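TRNA-splicing ligase RtcB (Thermus thermophilus, PDB 2EPG) probably joins RNA ends, ligating a 3'-phosphate or 2',3'-cyclic phosphate to a 5'-hydroxyl with the help of GTP and manganese ions. Local coordinates at residues G101-D106 with N340-E345; G85-F90 with K357-A362; G96-G101 with L353-G358; G185-A190 with A296-A301. All blocks are in the same frame, centred on the assembly; numbering follows the deposited sequence.

Contact 1 (G101-D106 with N340-E345); sequences GGVGFD and NNAKFE
Asn-340 meets the loop 101-106 with its side chain pointing in between Val-103 and Asp-106. Its CG stands beside the backbone N (chi1 -68°), which carries the amide past the carbonyl of Val-103, whose O lies 3.1 Å from Asn-340 CB. From there ND2 gives one hydrogen bond to Asp-106 O, 3.2 Å long and moderately bent at the hydrogen (151°); the donor sits tilted 33° from the carbonyl plane. The other end of the amide is held too, since OD1 accepts from the backbone N of Gly-358, so both ends of the group are fixed and its rotation is set. These two residues put the contact at the catalytic centre expected of an RtcB ligase: Asn-340 is predicted to bind GMP, and Asp-106, which also receives Ser-249 N at OD2, is a predicted ligand of the first manganese ion together with His-215. At Asn-341 the strand offers backbone to the loop: Val-103 CG1, anti to its own N, rests 3.8 Å from Asn-341 N. One residue on, Ala-342 takes the second methyl of the same valine, CG2 to CB at 3.7 Å. Met-297 of helix 288-321, a selenomethionine, packs on both Val-103 and Ala-342.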
# COMPACT_ATOMS: atom_id res chain seq x y z
N GLY A 101 -12.82 8.08 3.80
CA GLY A 101 -13.14 6.68 4.04
C GLY A 101 -12.72 5.81 2.87
O GLY A 101 -12.60 4.59 3.00
N GLY A 102 -12.50 6.45 1.72
CA GLY A 102 -12.10 5.72 0.52
C GLY A 102 -10.61 5.47 0.49
O GLY A 102 -10.11 4.75 -0.37
N VAL A 103 -9.89 6.09 1.41
CA VAL A 103 -8.45 5.94 1.49
C VAL A 103 -8.13 5.08 2.72
O VAL A 103 -7.25 4.23 2.68
CB VAL A 103 -7.75 7.32 1.64
CG1 VAL A 103 -6.26 7.13 1.91
CG2 VAL A 103 -7.95 8.15 0.38
N GLY A 104 -8.86 5.29 3.80
CA GLY A 104 -8.61 4.54 5.01
C GLY A 104 -7.86 5.42 5.99
O GLY A 104 -7.20 6.39 5.61
N PHE A 105 -7.93 5.07 7.27
CA PHE A 105 -7.27 5.89 8.26
C PHE A 105 -5.75 5.92 8.18
O PHE A 105 -5.16 6.99 8.28
CB PHE A 105 -7.77 5.53 9.67
CG PHE A 105 -9.07 6.23 10.01
CD1 PHE A 105 -10.27 5.82 9.42
CD2 PHE A 105 -9.07 7.39 10.79
CE1 PHE A 105 -11.45 6.57 9.60
CE2 PHE A 105 -10.24 8.14 10.97
CZ PHE A 105 -11.43 7.74 10.37
N ASP A 106 -5.12 4.78 7.95
CA ASP A 106 -3.67 4.81 7.85
C ASP A 106 -3.23 5.17 6.42
O ASP A 106 -2.95 4.30 5.60
CB ASP A 106 -3.04 3.50 8.29
CG ASP A 106 -1.53 3.61 8.47
OD1 ASP A 106 -0.90 2.66 8.99
OD2 ASP A 106 -0.96 4.66 8.08
N ASN A 340 -2.92 2.10 0.77
CA ASN A 340 -4.06 2.99 1.04
C ASN A 340 -3.67 4.36 0.49
O ASN A 340 -2.69 4.95 0.96
CB ASN A 340 -4.34 3.17 2.55
CG ASN A 340 -4.85 1.90 3.22
OD1 ASN A 340 -5.70 1.20 2.69
ND2 ASN A 340 -4.34 1.63 4.41
N ASN A 341 -4.40 4.86 -0.50
CA ASN A 341 -4.07 6.16 -1.05
C ASN A 341 -5.02 6.59 -2.16
O ASN A 341 -5.66 5.76 -2.78
CB ASN A 341 -2.66 6.13 -1.61
CG ASN A 341 -1.87 7.37 -1.26
OD1 ASN A 341 -0.71 7.52 -1.66
ND2 ASN A 341 -2.49 8.27 -0.51
N ALA A 342 -5.13 7.90 -2.38
CA ALA A 342 -5.95 8.41 -3.47
C ALA A 342 -4.93 9.21 -4.28
O ALA A 342 -4.17 10.00 -3.72
CB ALA A 342 -7.05 9.32 -2.97
N LYS A 343 -4.91 8.99 -5.59
CA LYS A 343 -3.95 9.66 -6.43
C LYS A 343 -4.56 10.08 -7.74
O LYS A 343 -5.46 9.41 -8.26
CB LYS A 343 -2.78 8.72 -6.74
CG LYS A 343 -2.21 8.05 -5.49
CD LYS A 343 -0.90 7.40 -5.80
CE LYS A 343 0.13 8.42 -6.25
NZ LYS A 343 1.26 7.67 -6.85
N PHE A 344 -4.09 11.20 -8.28
CA PHE A 344 -4.59 11.65 -9.56
C PHE A 344 -3.80 10.88 -10.61
O PHE A 344 -2.57 10.90 -10.62
CB PHE A 344 -4.40 13.15 -9.74
CG PHE A 344 -5.40 13.98 -8.97
CD1 PHE A 344 -5.10 14.48 -7.71
CD2 PHE A 344 -6.66 14.24 -9.51
CE1 PHE A 344 -6.04 15.23 -6.99
CE2 PHE A 344 -7.60 14.99 -8.81
CZ PHE A 344 -7.29 15.49 -7.55
N GLU A 345 -4.51 10.22 -11.51
CA GLU A 345 -3.87 9.42 -12.55
C GLU A 345 -4.60 9.57 -13.89
O GLU A 345 -5.75 10.02 -13.93
CB GLU A 345 -3.85 7.95 -12.14
CG GLU A 345 -3.09 7.66 -10.85
CD GLU A 345 -3.19 6.21 -10.41
OE1 GLU A 345 -3.94 5.41 -11.03
OE2 GLU A 345 -2.50 5.87 -9.42

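Contact 2 (G85-F90 with K357-A362); sequences GGVAAF and KGATRA
The flat groups in contact are peptide units of Gly-85, Gly-86 and Lys-357, joined N-H to C=O. Gly-85 N gives a hydrogen bond to Lys-357 O, 2.7 Å long, with the donor tilted 19° from the carbonyl plane. In return Lys-357 N reaches Gly-86 O at 3.1 Å, lying in the plane of that carbonyl, and the bond is fairly straight (163° at the hydrogen). Two consecutive glycines therefore face a single lysine, joined to it by these two bonds, which makes a G1 beta bulge at the end of the antiparallel pairing of strands 86-90 and 350-357, with Gly-85 in the positive-phi position that glycine favours. The chain turns a corner at this very residue. Just beyond Lys-357, Gly-358 also has positive phi and takes strand 350-357 out of the pairing; its O receives a CA-H...O contact from Gly-85 CA at 3.2 Å. Ala-359 then points its CB back at strand 86-90 and meets Val-87 CG2 at 3.7 Å. In Val-87 it is CG1 that stands opposite the backbone N (chi1 172°), which puts CG2 beside that N and on the side of the alanine. Met-73 of strand 70-73 packs on both Val-87 and Ala-359. The polar end of Lys-357 leads away from the bulge, and its NZ bonds to the backbone O atoms of Phe-82 and Tyr-80. Gly-358 itself lies close to His-410, predicted to carry GMP as the covalent intermediate.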
# COMPACT_ATOMS: atom_id res chain seq x y z
N GLY A 85 -10.17 -3.25 0.12
CA GLY A 85 -9.92 -3.96 -1.12
C GLY A 85 -10.58 -3.19 -2.26
O GLY A 85 -10.62 -3.65 -3.39
N GLY A 86 -11.10 -2.00 -1.97
CA GLY A 86 -11.78 -1.24 -3.00
C GLY A 86 -10.95 -0.25 -3.80
O GLY A 86 -9.95 0.28 -3.33
N VAL A 87 -11.37 -0.02 -5.04
CA VAL A 87 -10.74 0.91 -5.96
C VAL A 87 -11.90 1.70 -6.55
O VAL A 87 -12.87 1.11 -7.06
CB VAL A 87 -9.97 0.17 -7.09
CG1 VAL A 87 -9.48 1.17 -8.14
CG2 VAL A 87 -8.80 -0.60 -6.50
N ALA A 88 -11.82 3.03 -6.49
CA ALA A 88 -12.89 3.87 -7.02
C ALA A 88 -12.31 5.14 -7.61
O ALA A 88 -11.70 5.94 -6.90
CB ALA A 88 -13.90 4.22 -5.90
N ALA A 89 -12.51 5.33 -8.91
CA ALA A 89 -12.01 6.51 -9.59
C ALA A 89 -13.12 7.55 -9.70
O ALA A 89 -14.29 7.21 -9.93
CB ALA A 89 -11.50 6.11 -10.99
N PHE A 90 -12.75 8.82 -9.49
CA PHE A 90 -13.69 9.94 -9.55
C PHE A 90 -13.18 11.03 -10.48
O PHE A 90 -12.01 11.41 -10.40
CB PHE A 90 -13.92 10.49 -8.14
CG PHE A 90 -14.76 9.59 -7.26
CD1 PHE A 90 -14.18 8.57 -6.52
CD2 PHE A 90 -16.14 9.75 -7.22
CE1 PHE A 90 -14.96 7.72 -5.73
CE2 PHE A 90 -16.93 8.89 -6.43
CZ PHE A 90 -16.34 7.88 -5.69
N LYS A 357 -8.14 1.63 -1.18
CA LYS A 357 -8.05 1.29 0.23
C LYS A 357 -7.81 -0.20 0.26
O LYS A 357 -8.69 -0.97 -0.14
CB LYS A 357 -9.34 1.60 0.99
CG LYS A 357 -9.15 1.50 2.51
CD LYS A 357 -10.40 1.13 3.29
CE LYS A 357 -11.59 1.99 2.94
NZ LYS A 357 -12.72 1.81 3.90
N GLY A 358 -6.63 -0.60 0.72
CA GLY A 358 -6.32 -2.02 0.76
C GLY A 358 -6.23 -2.60 -0.65
O GLY A 358 -6.76 -3.67 -0.93
N ALA A 359 -5.59 -1.85 -1.54
CA ALA A 359 -5.41 -2.28 -2.92
C ALA A 359 -4.20 -1.49 -3.38
O ALA A 359 -3.87 -0.45 -2.79
CB ALA A 359 -6.63 -1.94 -3.76
N THR A 360 -3.54 -1.98 -4.41
CA THR A 360 -2.33 -1.36 -4.90
C THR A 360 -2.42 -0.82 -6.30
O THR A 360 -3.26 -1.25 -7.09
CB THR A 360 -1.16 -2.37 -4.93
OG1 THR A 360 -1.56 -3.54 -5.66
CG2 THR A 360 -0.75 -2.77 -3.52
N ARG A 361 -1.55 0.14 -6.60
CA ARG A 361 -1.45 0.68 -7.93
C ARG A 361 -0.64 -0.44 -8.56
O ARG A 361 0.23 -1.01 -7.90
CB ARG A 361 -0.64 1.98 -7.98
CG ARG A 361 -0.70 2.67 -9.33
CD ARG A 361 0.31 3.81 -9.45
NE ARG A 361 1.68 3.32 -9.54
CZ ARG A 361 2.73 4.10 -9.78
NH1 ARG A 361 3.95 3.57 -9.86
NH2 ARG A 361 2.57 5.40 -9.93
N ALA A 362 -0.91 -0.76 -9.81
CA ALA A 362 -0.21 -1.87 -10.45
C ALA A 362 -0.08 -1.61 -11.93
O ALA A 362 -0.70 -2.30 -12.75
CB ALA A 362 -0.97 -3.16 -10.19

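Contact 3 (G96-G101 with L353-G358); sequences GVVSPG and LVHRKG
His-355 and Leu-353 point from strand 350-357 at Val-98 and Ser-99, on a segment that runs nearly parallel to it. Val-98 CA and Leu-353 CA, the nearest pair, are 7.8 Å apart, too far for strand pairing, so side chains span the gap; strand 97-98 pairs instead with strand 283-284. The imidazole, with CG beside the backbone N (chi1 -69°) and the ring turned across the chain, presents its NE2 edge to the backbone. There NE2 accepts a nearly straight hydrogen bond from Ser-99 N, 2.9 Å long, the donor lying 24° out of the ring plane. Val-98 CA sits in plane at the same edge, 3.4 Å from NE2. Val-98 itself adopts the less usual rotamer (chi1 54°) with CG1 between N and carbonyl carbon; this swings CG2 to a point 3.7 Å from His-355 NE2, and 3.9 Å from Leu-353 CD2. The leucine brings that same CD2 3.7 Å from Val-98 CB. On the strand 86-90 side, the histidine ring meets Phe-90 at a steep angle, and ND1 makes a weak hydrogen bond with Ala-88 O. With NE2 taking an N-H and ND1 facing a carbonyl, this buried imidazole is probably neutral and protonated on ND1, a polar link between strand 86-90 and the loop after strand 97-98.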
# COMPACT_ATOMS: atom_id res chain seq x y z
N GLY A 96 -16.79 15.08 -9.46
CA GLY A 96 -16.35 13.99 -8.60
C GLY A 96 -16.01 14.40 -7.18
O GLY A 96 -15.71 15.56 -6.90
N VAL A 97 -16.06 13.43 -6.27
CA VAL A 97 -15.78 13.70 -4.87
C VAL A 97 -14.55 12.96 -4.37
O VAL A 97 -14.03 12.07 -5.05
CB VAL A 97 -16.97 13.28 -3.99
CG1 VAL A 97 -18.18 14.17 -4.28
CG2 VAL A 97 -17.33 11.80 -4.22
N VAL A 98 -14.07 13.35 -3.20
CA VAL A 98 -12.94 12.68 -2.56
C VAL A 98 -13.44 12.28 -1.18
O VAL A 98 -14.07 13.09 -0.48
CB VAL A 98 -11.67 13.59 -2.42
CG1 VAL A 98 -12.02 14.90 -1.71
CG2 VAL A 98 -10.59 12.84 -1.61
N SER A 99 -13.19 11.03 -0.79
CA SER A 99 -13.65 10.55 0.50
C SER A 99 -12.57 9.93 1.38
O SER A 99 -11.95 8.94 1.00
CB SER A 99 -14.75 9.52 0.32
OG SER A 99 -15.05 8.93 1.56
N PRO A 100 -12.35 10.50 2.58
CA PRO A 100 -11.33 9.96 3.49
C PRO A 100 -11.56 8.47 3.75
O PRO A 100 -10.61 7.70 3.91
CB PRO A 100 -11.51 10.80 4.75
CG PRO A 100 -12.01 12.11 4.22
CD PRO A 100 -12.99 11.69 3.16
N GLY A 101 -12.82 8.08 3.80
CA GLY A 101 -13.14 6.68 4.04
C GLY A 101 -12.72 5.81 2.87
O GLY A 101 -12.60 4.59 3.00
N LEU A 353 -9.21 10.93 -10.06
CA LEU A 353 -8.68 10.68 -8.74
C LEU A 353 -9.05 9.24 -8.37
O LEU A 353 -10.23 8.91 -8.26
CB LEU A 353 -9.30 11.64 -7.72
CG LEU A 353 -8.88 11.38 -6.27
CD1 LEU A 353 -7.41 11.74 -6.11
CD2 LEU A 353 -9.76 12.21 -5.32
N VAL A 354 -8.04 8.40 -8.15
CA VAL A 354 -8.28 7.00 -7.82
C VAL A 354 -8.09 6.68 -6.34
O VAL A 354 -6.98 6.81 -5.82
CB VAL A 354 -7.34 6.08 -8.63
CG1 VAL A 354 -7.70 4.60 -8.38
CG2 VAL A 354 -7.44 6.41 -10.12
N HIS A 355 -9.19 6.28 -5.69
CA HIS A 355 -9.17 5.91 -4.28
C HIS A 355 -8.84 4.42 -4.23
O HIS A 355 -9.47 3.60 -4.92
CB HIS A 355 -10.55 6.09 -3.61
CG HIS A 355 -11.00 7.52 -3.45
ND1 HIS A 355 -11.46 8.28 -4.51
CD2 HIS A 355 -11.11 8.29 -2.35
CE1 HIS A 355 -11.84 9.47 -4.05
NE2 HIS A 355 -11.63 9.50 -2.75
N ARG A 356 -7.87 4.08 -3.40
CA ARG A 356 -7.47 2.70 -3.23
C ARG A 356 -7.29 2.47 -1.76
O ARG A 356 -6.41 3.06 -1.14
CB ARG A 356 -6.13 2.41 -3.95
CG ARG A 356 -6.17 2.52 -5.50
CD ARG A 356 -4.93 1.85 -6.14
NE ARG A 356 -4.92 1.94 -7.60
CZ ARG A 356 -4.42 2.96 -8.29
NH1 ARG A 356 -4.47 2.94 -9.62
NH2 ARG A 356 -3.87 4.00 -7.68
N LYS A 357 -8.14 1.63 -1.18
CA LYS A 357 -8.05 1.29 0.23
C LYS A 357 -7.81 -0.20 0.26
O LYS A 357 -8.69 -0.97 -0.14
CB LYS A 357 -9.34 1.60 0.99
CG LYS A 357 -9.15 1.50 2.51
CD LYS A 357 -10.40 1.13 3.29
CE LYS A 357 -11.59 1.99 2.94
NZ LYS A 357 -12.72 1.81 3.90
N GLY A 358 -6.63 -0.60 0.72
CA GLY A 358 -6.32 -2.02 0.76
C GLY A 358 -6.23 -2.60 -0.65
O GLY A 358 -6.76 -3.67 -0.93

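Contact 4 (G185-A190 with A296-A301); sequences GRLPWA and AMAAAA
A type I beta turn, Leu-187 to Ala-190, sits against an alanine-rich face of the long helix 288-321. Ala-298 is the centre of the contact. Its CB enters the turn, 3.7 Å from Leu-187 CB and 3.2 Å from Ala-190 N, with the carbonyl carbon of Trp-189 closing over it. Leu-187 continues along the helix: its CD2 reaches Ala-301 CB at 3.9 Å, and since 298 and 301 lie on the same side of the helix, nearly a turn apart, a single leucine bridges both. Its chi1 of -98° is well off the usual staggered value, a departure that goes with laying both delta carbons beside Ala-301. At the far end of the turn Ala-190 places its CB on the helix backbone, 3.5 Å from Ala-299 N, and 4.0 Å from Ala-299 CB. The small residues let the two backbones come very near, with the CA atoms of Ala-190 and Ala-299 only 4.2 Å apart. No hydrogen bond crosses the interface, which is held by apolar packing alone. The Trp-189 indole is turned away to the exposed side, where Pro-188 CB lies over the rim of one ring face. Within the fold, Leu-187 and Ala-301 both also touch Asn-341 of strand 332-347, while Ala-296 and Ala-300 pack instead on helix 250-265.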
# COMPACT_ATOMS: atom_id res chain seq x y z
N GLY A 185 8.29 8.56 -4.17
CA GLY A 185 8.11 8.85 -2.76
C GLY A 185 7.63 10.26 -2.46
O GLY A 185 7.89 10.77 -1.38
N ARG A 186 6.91 10.87 -3.40
CA ARG A 186 6.41 12.23 -3.23
C ARG A 186 5.10 12.48 -3.94
O ARG A 186 5.05 12.44 -5.17
CB ARG A 186 7.42 13.24 -3.79
CG ARG A 186 7.00 14.72 -3.70
CD ARG A 186 8.06 15.62 -4.37
NE ARG A 186 7.80 17.06 -4.24
CZ ARG A 186 7.00 17.77 -5.03
NH1 ARG A 186 6.85 19.07 -4.82
NH2 ARG A 186 6.36 17.19 -6.04
N LEU A 187 4.03 12.72 -3.18
CA LEU A 187 2.78 13.07 -3.84
C LEU A 187 2.94 14.57 -4.06
O LEU A 187 3.37 15.29 -3.16
CB LEU A 187 1.56 12.76 -2.96
CG LEU A 187 0.93 11.41 -3.32
CD1 LEU A 187 1.92 10.29 -3.01
CD2 LEU A 187 -0.36 11.21 -2.53
N PRO A 188 2.63 15.05 -5.27
CA PRO A 188 2.77 16.46 -5.62
C PRO A 188 1.94 17.53 -4.92
O PRO A 188 2.32 18.69 -4.92
CB PRO A 188 2.50 16.46 -7.13
CG PRO A 188 1.49 15.34 -7.26
CD PRO A 188 2.11 14.27 -6.40
N TRP A 189 0.82 17.17 -4.31
CA TRP A 189 0.00 18.22 -3.71
C TRP A 189 0.17 18.51 -2.21
O TRP A 189 -0.48 19.41 -1.68
CB TRP A 189 -1.47 17.96 -4.04
CG TRP A 189 -1.76 18.05 -5.53
CD1 TRP A 189 -2.74 17.38 -6.21
CD2 TRP A 189 -1.08 18.86 -6.50
NE1 TRP A 189 -2.71 17.72 -7.54
CE2 TRP A 189 -1.69 18.62 -7.75
CE3 TRP A 189 -0.00 19.76 -6.44
CZ2 TRP A 189 -1.27 19.26 -8.92
CZ3 TRP A 189 0.42 20.38 -7.61
CH2 TRP A 189 -0.21 20.13 -8.83
N ALA A 190 1.05 17.77 -1.54
CA ALA A 190 1.24 17.96 -0.11
C ALA A 190 1.35 19.43 0.30
O ALA A 190 2.00 20.22 -0.37
CB ALA A 190 2.48 17.21 0.35
N ALA A 296 -3.53 17.64 2.58
CA ALA A 296 -3.11 17.08 3.87
C ALA A 296 -2.84 15.57 3.76
O ALA A 296 -1.96 15.01 4.41
CB ALA A 296 -4.20 17.35 4.92
N MSE A 297 -3.63 14.91 2.92
CA MSE A 297 -3.47 13.47 2.71
C MSE A 297 -2.13 13.23 2.02
O MSE A 297 -1.40 12.32 2.36
CB MSE A 297 -4.63 12.95 1.85
CG MSE A 297 -4.64 11.45 1.65
SE MSE A 297 -4.78 11.08 -0.25
CE MSE A 297 -6.67 11.27 -0.46
N ALA A 298 -1.81 14.09 1.05
CA ALA A 298 -0.55 13.97 0.34
C ALA A 298 0.61 14.17 1.31
O ALA A 298 1.64 13.50 1.18
CB ALA A 298 -0.48 15.02 -0.78
N ALA A 299 0.45 15.09 2.25
CA ALA A 299 1.50 15.36 3.24
C ALA A 299 1.66 14.11 4.12
O ALA A 299 2.78 13.70 4.42
CB ALA A 299 1.12 16.58 4.10
N ALA A 300 0.55 13.51 4.50
CA ALA A 300 0.61 12.31 5.31
C ALA A 300 1.30 11.19 4.50
O ALA A 300 2.14 10.46 5.02
CB ALA A 300 -0.80 11.88 5.70
N ALA A 301 0.95 11.07 3.22
CA ALA A 301 1.57 10.04 2.39
C ALA A 301 3.08 10.25 2.29
O ALA A 301 3.84 9.29 2.37
CB ALA A 301 0.93 10.05 0.98

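How the contacts relate
From the N terminus the chain first lays down 85-90, then 96-101 and 101-106, which meet at Gly-101. It goes on through 185-190 to helix 288-321, where contact 4 closes the innermost and shortest loop. Strand 332-347 then closes contact 1, strand 350-357 closes contact 3, and the end of that strand and the turn after it close contact 2. Contact 4 lies within contact 1, and contact 1 within both contacts 2 and 3, which finish on the same stretch. Met-297 joins contact 4 to contact 1, and pairing of strands 332-347 and 350-357 joins contact 1 to contact 3. Together they tie helix 288-321 to the strands around the predicted GMP and manganese site.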